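Local coordinates for uncharacterized protein (Peptoclostridium difficile 630, PDB 4YCS) that is of unknown function but, as a putative lipoprotein fragment related to PnrA-like substrate-binding proteins of ABC transporters, may bind a small solute for uptake, at residues A[12-17]-A[27-32]; A[78-83]-A[92-97]. All blocks are in the same frame, centred on the assembly; numbering follows the deposited sequence.

How the contacts relate
From the N terminus, the chain runs along strand 8-15, loops over and returns along helix 22-38; contact 1 closes that first strand-loop-helix connection, tying residues 12-17 to 27-32. The next strand, 41-48, takes an edge place in the parallel sheet, beside 8-15. After helix 54-62 and strand 68-72, helix 77-84 leads back to strand 91-95, and here contact 2 joins 78-83 to 92-97. The two loops are in series, neither nested nor crossed. They hold helices on opposite faces of the same sheet, with contact centres about 14 Å apart, and touch where Ile95, on the face away from helix 77-84, brings CD1 to 4.0 Å from Ala28 CB.

Contact 1. Residues A[12-17]-A[27-32]; sequences MILDIE and SALLAL
Met12, a selenomethionine in the model, reaches from strand 8-15 to helix 22-38 and carries most of this contact. Its CB starts the path by lying 3.9 Å from Leu32 CD2, one of the two methyls of that leucine. CG sits anti to the backbone N (chi1 -177°), and the next torsion is also extended, which drives the selenium straight out toward the helix. There SE rests 3.8 Å from Ala28 CB and, a little farther off, 4.1 Å from Leu29 CD2. The chain then bends at chi3 (-85°), swinging the terminal methyl across the helix: CE comes to 3.4 Å from Ala28 O and also lies 4.1 Å from Leu32 CB. That carbonyl is already used by Leu32 N in the helix, so the methyl merely packs beside a bonded oxygen.

Two residues farther along the strand, Leu14 adds a looser touch, its CD2 standing 4.3 Å from Leu29 CG. Leu29 leaves the helix at its flank, and the outer end of its side chain bends back toward the strand.

This is the first strand-helix pairing of a beta-alpha-beta unit, strand 8-15, helix 22-38, strand 41-48, in the parallel sheet of a periplasmic-binding-protein-like fold. Strand 12-15 and helix 27-32 run almost antiparallel, at 168°, with their axes 10.3 Å apart at closest approach. Val72 of the neighbouring strand 68-72 touches Met12, Leu14 and Ala28, while Thr43 and Lys45 of strand 41-48 meet Leu32 and Leu29.

What crosses is almost wholly apolar, so 12-17 and 27-32 are held together by shape and by burial of hydrocarbon and selenium; a directional tie comes earlier on the helix, where Asn25 ND2 hydrogen-bonds Asp15 O.

Contact 2. Residues A[78-83]-A[92-97]; sequences KPLEMV and FAIIDY
Leu80 and Phe92 make the tightest apolar touch between helix 77-84 and strand 91-95: Leu80 CD1 stands 3.5 Å from Phe92 CD1, coming at the ring obliquely, with Phe92 CG and Phe92 CE1 each 4.0 Å from that methyl. The other methyl of the same leucine serves the next inward-facing strand residue, CD2 lying 3.8 Å from Ile94 CB and 4.1 Å from Ile94 CD1. The two methyls are shared between Phe92 and Ile94 because CG is anti to the backbone N (chi1 -179°), carrying both toward the sheet; Phe92 and Ile94 start from the facing backbone and pass alongside the leucine with opposed directions.

The pairing is the return half of a beta-alpha-beta unit, strand 68-72, helix 77-84, strand 91-95, with helix 78-83 running against strand 92-95 at 168° and their axes 10.3 Å apart. Ile106 of the adjoining strand 106-109 touches Leu80, Phe92 and Ile94, and Cys62 of helix 54-62 reaches both Val83 and Phe92, so the leucine sits in a buried apolar layer between helix and sheet.

Beyond the strand's end two polar groups come near without bonding. Lys78 starts out facing away from the strand, but its bent chain brings NZ round to within 4.5 Å of Tyr97 OH. Tyr97 packs edge-to-face with Tyr99, and its carbonyl oxygen accepts a hydrogen bond from Ser108 OG.

Contact 1. Residues A[12-17]-A[27-32]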
loop_
_atom_site.group_PDB
_atom_site.type_symbol
_atom_site.label_atom_id
_atom_site.label_comp_id
_atom_site.label_asym_id
_atom_site.label_seq_id
_atom_site.Cartn_x
_atom_site.Cartn_y
_atom_site.Cartn_z
HETATM N N MSE A 12 -1.154 2.635 -4.807
HETATM C CA MSE A 12 -2.007 2.009 -3.824
HETATM C C MSE A 12 -2.901 1.003 -4.513
HETATM O O MSE A 12 -3.533 1.329 -5.509
HETATM C CB MSE A 12 -2.846 3.081 -3.102
HETATM C CG MSE A 12 -3.722 2.514 -2.010
HETATM SE SE MSE A 12 -4.564 3.945 -0.936
HETATM C CE MSE A 12 -3.149 4.319 0.369
ATOM N N ILE A 13 -2.918 -0.219 -4.003
ATOM C CA ILE A 13 -3.770 -1.310 -4.532
ATOM C C ILE A 13 -4.841 -1.634 -3.445
ATOM O O ILE A 13 -4.522 -1.839 -2.282
ATOM C CB ILE A 13 -2.959 -2.538 -5.017
ATOM C CG1 ILE A 13 -3.885 -3.639 -5.532
ATOM C CG2 ILE A 13 -2.079 -3.110 -3.930
ATOM C CD1 ILE A 13 -3.179 -4.682 -6.362
ATOM N N LEU A 14 -6.101 -1.622 -3.847
ATOM C CA LEU A 14 -7.238 -1.846 -2.938
ATOM C C LEU A 14 -8.135 -3.032 -3.318
ATOM O O LEU A 14 -8.343 -3.328 -4.477
ATOM C CB LEU A 14 -8.104 -0.599 -2.887
ATOM C CG LEU A 14 -7.312 0.662 -2.558
ATOM C CD1 LEU A 14 -7.120 1.472 -3.823
ATOM C CD2 LEU A 14 -7.992 1.488 -1.487
ATOM N N ASP A 15 -8.621 -3.711 -2.287
ATOM C CA ASP A 15 -9.550 -4.836 -2.409
ATOM C C ASP A 15 -10.946 -4.226 -2.354
ATOM O O ASP A 15 -11.334 -3.658 -1.333
ATOM C CB ASP A 15 -9.307 -5.758 -1.226
ATOM C CG ASP A 15 -10.256 -6.972 -1.181
ATOM O OD1 ASP A 15 -11.062 -7.166 -2.127
ATOM O OD2 ASP A 15 -10.132 -7.743 -0.185
ATOM N N ILE A 16 -11.678 -4.297 -3.463
ATOM C CA ILE A 16 -13.028 -3.704 -3.543
ATOM C C ILE A 16 -14.183 -4.723 -3.650
ATOM O O ILE A 16 -15.274 -4.358 -4.063
ATOM C CB ILE A 16 -13.151 -2.675 -4.686
ATOM C CG1 ILE A 16 -12.899 -3.303 -6.073
ATOM C CG2 ILE A 16 -12.245 -1.500 -4.370
ATOM C CD1 ILE A 16 -13.315 -2.410 -7.233
ATOM N N GLU A 17 -13.945 -5.982 -3.280
ATOM C CA GLU A 17 -15.030 -6.975 -3.220
ATOM C C GLU A 17 -15.939 -6.702 -2.020
ATOM O O GLU A 17 -15.479 -6.614 -0.877
ATOM C CB GLU A 17 -14.489 -8.399 -3.136
ATOM C CG GLU A 17 -15.586 -9.461 -3.196
ATOM C CD GLU A 17 -15.062 -10.853 -3.495
ATOM O OE1 GLU A 17 -14.053 -11.249 -2.896
ATOM O OE2 GLU A 17 -15.670 -11.557 -4.322
ATOM N N SER A 27 -10.445 5.981 3.761
ATOM C CA SER A 27 -9.455 6.561 4.658
ATOM C C SER A 27 -8.047 6.431 4.073
ATOM O O SER A 27 -7.231 7.338 4.220
ATOM C CB SER A 27 -9.484 5.906 6.060
ATOM O OG SER A 27 -10.654 6.235 6.758
ATOM N N ALA A 28 -7.747 5.277 3.477
ATOM C CA ALA A 28 -6.453 5.062 2.867
ATOM C C ALA A 28 -6.227 6.075 1.722
ATOM O O ALA A 28 -5.195 6.762 1.666
ATOM C CB ALA A 28 -6.337 3.633 2.378
ATOM N N LEU A 29 -7.236 6.234 0.883
ATOM C CA LEU A 29 -7.162 7.170 -0.214
ATOM C C LEU A 29 -7.018 8.612 0.214
ATOM O O LEU A 29 -6.348 9.389 -0.463
ATOM C CB LEU A 29 -8.358 7.006 -1.127
ATOM C CG LEU A 29 -8.323 5.726 -1.962
ATOM C CD1 LEU A 29 -9.737 5.335 -2.413
ATOM C CD2 LEU A 29 -7.363 5.888 -3.151
ATOM N N LEU A 30 -7.668 8.991 1.315
ATOM C CA LEU A 30 -7.580 10.343 1.823
ATOM C C LEU A 30 -6.179 10.594 2.340
ATOM O O LEU A 30 -5.596 11.672 2.112
ATOM C CB LEU A 30 -8.557 10.536 2.977
ATOM C CG LEU A 30 -8.495 11.871 3.745
ATOM C CD1 LEU A 30 -8.842 13.068 2.842
ATOM C CD2 LEU A 30 -9.390 11.857 5.005
ATOM N N ALA A 31 -5.641 9.610 3.060
ATOM C CA ALA A 31 -4.280 9.693 3.586
ATOM C C ALA A 31 -3.239 9.946 2.469
ATOM O O ALA A 31 -2.301 10.739 2.640
ATOM C CB ALA A 31 -3.959 8.428 4.324
ATOM N N LEU A 32 -3.447 9.266 1.340
ATOM C CA LEU A 32 -2.541 9.341 0.193
ATOM C C LEU A 32 -2.657 10.715 -0.449
ATOM O O LEU A 32 -1.652 11.412 -0.642
ATOM C CB LEU A 32 -2.849 8.240 -0.814
ATOM C CG LEU A 32 -1.927 8.129 -2.050
ATOM C CD1 LEU A 32 -0.492 7.911 -1.627
ATOM C CD2 LEU A 32 -2.358 6.994 -2.974
#

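Contact 2. Residues A[78-83]-A[92-97]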
loop_
_atom_site.group_PDB
_atom_site.type_symbol
_atom_site.label_atom_id
_atom_site.label_comp_id
_atom_site.label_asym_id
_atom_site.label_seq_id
_atom_site.Cartn_x
_atom_site.Cartn_y
_atom_site.Cartn_z
ATOM N N LYS A 78 -0.924 -12.643 1.836
ATOM C CA LYS A 78 -0.181 -13.724 1.170
ATOM C C LYS A 78 0.432 -13.337 -0.201
ATOM O O LYS A 78 1.596 -13.615 -0.433
ATOM C CB LYS A 78 -1.021 -15.012 1.063
ATOM C CG LYS A 78 -1.190 -15.771 2.383
ATOM C CD LYS A 78 0.078 -16.501 2.851
ATOM C CE LYS A 78 -0.128 -17.221 4.187
ATOM N NZ LYS A 78 -0.284 -16.281 5.335
ATOM N N PRO A 79 -0.350 -12.717 -1.109
ATOM C CA PRO A 79 0.244 -12.344 -2.399
ATOM C C PRO A 79 1.330 -11.283 -2.283
ATOM O O PRO A 79 2.252 -11.291 -3.076
ATOM C CB PRO A 79 -0.939 -11.837 -3.218
ATOM C CG PRO A 79 -1.985 -11.538 -2.221
ATOM C CD PRO A 79 -1.800 -12.499 -1.096
ATOM N N LEU A 80 1.246 -10.424 -1.277
ATOM C CA LEU A 80 2.267 -9.393 -1.052
ATOM C C LEU A 80 3.556 -9.971 -0.512
ATOM O O LEU A 80 4.642 -9.571 -0.932
ATOM C CB LEU A 80 1.761 -8.310 -0.110
ATOM C CG LEU A 80 2.716 -7.146 0.187
ATOM C CD1 LEU A 80 2.773 -6.222 -1.034
ATOM C CD2 LEU A 80 2.268 -6.390 1.440
ATOM N N GLU A 81 3.461 -10.887 0.437
ATOM C CA GLU A 81 4.653 -11.546 0.970
ATOM C C GLU A 81 5.423 -12.288 -0.128
ATOM O O GLU A 81 6.647 -12.181 -0.227
ATOM C CB GLU A 81 4.270 -12.510 2.073
ATOM C CG GLU A 81 5.476 -13.179 2.709
ATOM C CD GLU A 81 5.163 -13.936 3.992
ATOM O OE1 GLU A 81 3.980 -14.316 4.222
ATOM O OE2 GLU A 81 6.127 -14.150 4.769
HETATM N N MSE A 82 4.695 -13.028 -0.951
HETATM C CA MSE A 82 5.259 -13.731 -2.117
HETATM C C MSE A 82 6.024 -12.812 -3.063
HETATM O O MSE A 82 7.128 -13.149 -3.507
HETATM C CB MSE A 82 4.100 -14.386 -2.882
HETATM C CG MSE A 82 4.546 -15.334 -4.005
HETATM SE SE MSE A 82 3.022 -15.826 -5.192
HETATM C CE MSE A 82 3.735 -14.961 -6.826
ATOM N N VAL A 83 5.437 -11.659 -3.411
ATOM C CA VAL A 83 6.049 -10.785 -4.398
ATOM C C VAL A 83 7.205 -9.972 -3.777
ATOM O O VAL A 83 8.203 -9.710 -4.404
ATOM C CB VAL A 83 4.991 -9.888 -5.041
ATOM C CG1 VAL A 83 5.637 -8.877 -5.990
ATOM C CG2 VAL A 83 3.962 -10.728 -5.785
ATOM N N PHE A 92 7.312 -1.740 0.477
ATOM C CA PHE A 92 5.891 -1.972 0.523
ATOM C C PHE A 92 5.289 -1.624 1.897
ATOM O O PHE A 92 5.996 -1.574 2.902
ATOM C CB PHE A 92 5.601 -3.408 0.330
ATOM C CG PHE A 92 6.148 -4.021 -0.902
ATOM C CD1 PHE A 92 5.346 -4.137 -2.034
ATOM C CD2 PHE A 92 7.393 -4.629 -0.903
ATOM C CE1 PHE A 92 5.800 -4.805 -3.144
ATOM C CE2 PHE A 92 7.839 -5.315 -2.031
ATOM C CZ PHE A 92 7.028 -5.393 -3.149
ATOM N N ALA A 93 3.976 -1.393 1.902
ATOM C CA ALA A 93 3.190 -1.171 3.125
ATOM C C ALA A 93 1.905 -1.949 2.996
ATOM O O ALA A 93 1.384 -2.089 1.892
ATOM C CB ALA A 93 2.898 0.295 3.365
ATOM N N ILE A 94 1.418 -2.506 4.109
ATOM C CA ILE A 94 0.139 -3.151 4.114
ATOM C C ILE A 94 -0.714 -2.582 5.245
ATOM O O ILE A 94 -0.200 -2.377 6.357
ATOM C CB ILE A 94 0.267 -4.667 4.176
ATOM C CG1 ILE A 94 -1.104 -5.296 3.951
ATOM C CG2 ILE A 94 0.985 -5.127 5.465
ATOM C CD1 ILE A 94 -1.059 -6.810 3.738
ATOM N N ILE A 95 -1.970 -2.259 4.923
ATOM C CA ILE A 95 -2.916 -1.714 5.883
ATOM C C ILE A 95 -3.860 -2.815 6.427
ATOM O O ILE A 95 -4.501 -3.535 5.665
ATOM C CB ILE A 95 -3.706 -0.586 5.289
ATOM C CG1 ILE A 95 -2.758 0.561 4.915
ATOM C CG2 ILE A 95 -4.771 -0.087 6.277
ATOM C CD1 ILE A 95 -3.389 1.532 3.961
ATOM N N ASP A 96 -3.907 -2.919 7.762
ATOM C CA ASP A 96 -4.816 -3.820 8.507
ATOM C C ASP A 96 -4.309 -5.252 8.555
ATOM O O ASP A 96 -5.080 -6.201 8.492
ATOM C CB ASP A 96 -6.242 -3.748 7.927
ATOM C CG ASP A 96 -7.326 -4.334 8.891
ATOM O OD1 ASP A 96 -7.180 -4.206 10.140
ATOM O OD2 ASP A 96 -8.317 -4.897 8.364
ATOM N N TYR A 97 -2.995 -5.413 8.671
ATOM C CA TYR A 97 -2.387 -6.747 8.798
ATOM C C TYR A 97 -0.964 -6.668 9.363
ATOM O O TYR A 97 -0.136 -5.838 8.942
ATOM C CB TYR A 97 -2.396 -7.506 7.460
ATOM C CG TYR A 97 -1.918 -8.920 7.617
ATOM C CD1 TYR A 97 -0.575 -9.244 7.482
ATOM C CD2 TYR A 97 -2.809 -9.933 7.947
ATOM C CE1 TYR A 97 -0.138 -10.543 7.653
ATOM C CE2 TYR A 97 -2.382 -11.237 8.114
ATOM C CZ TYR A 97 -1.054 -11.526 7.977
ATOM O OH TYR A 97 -0.649 -12.801 8.140
#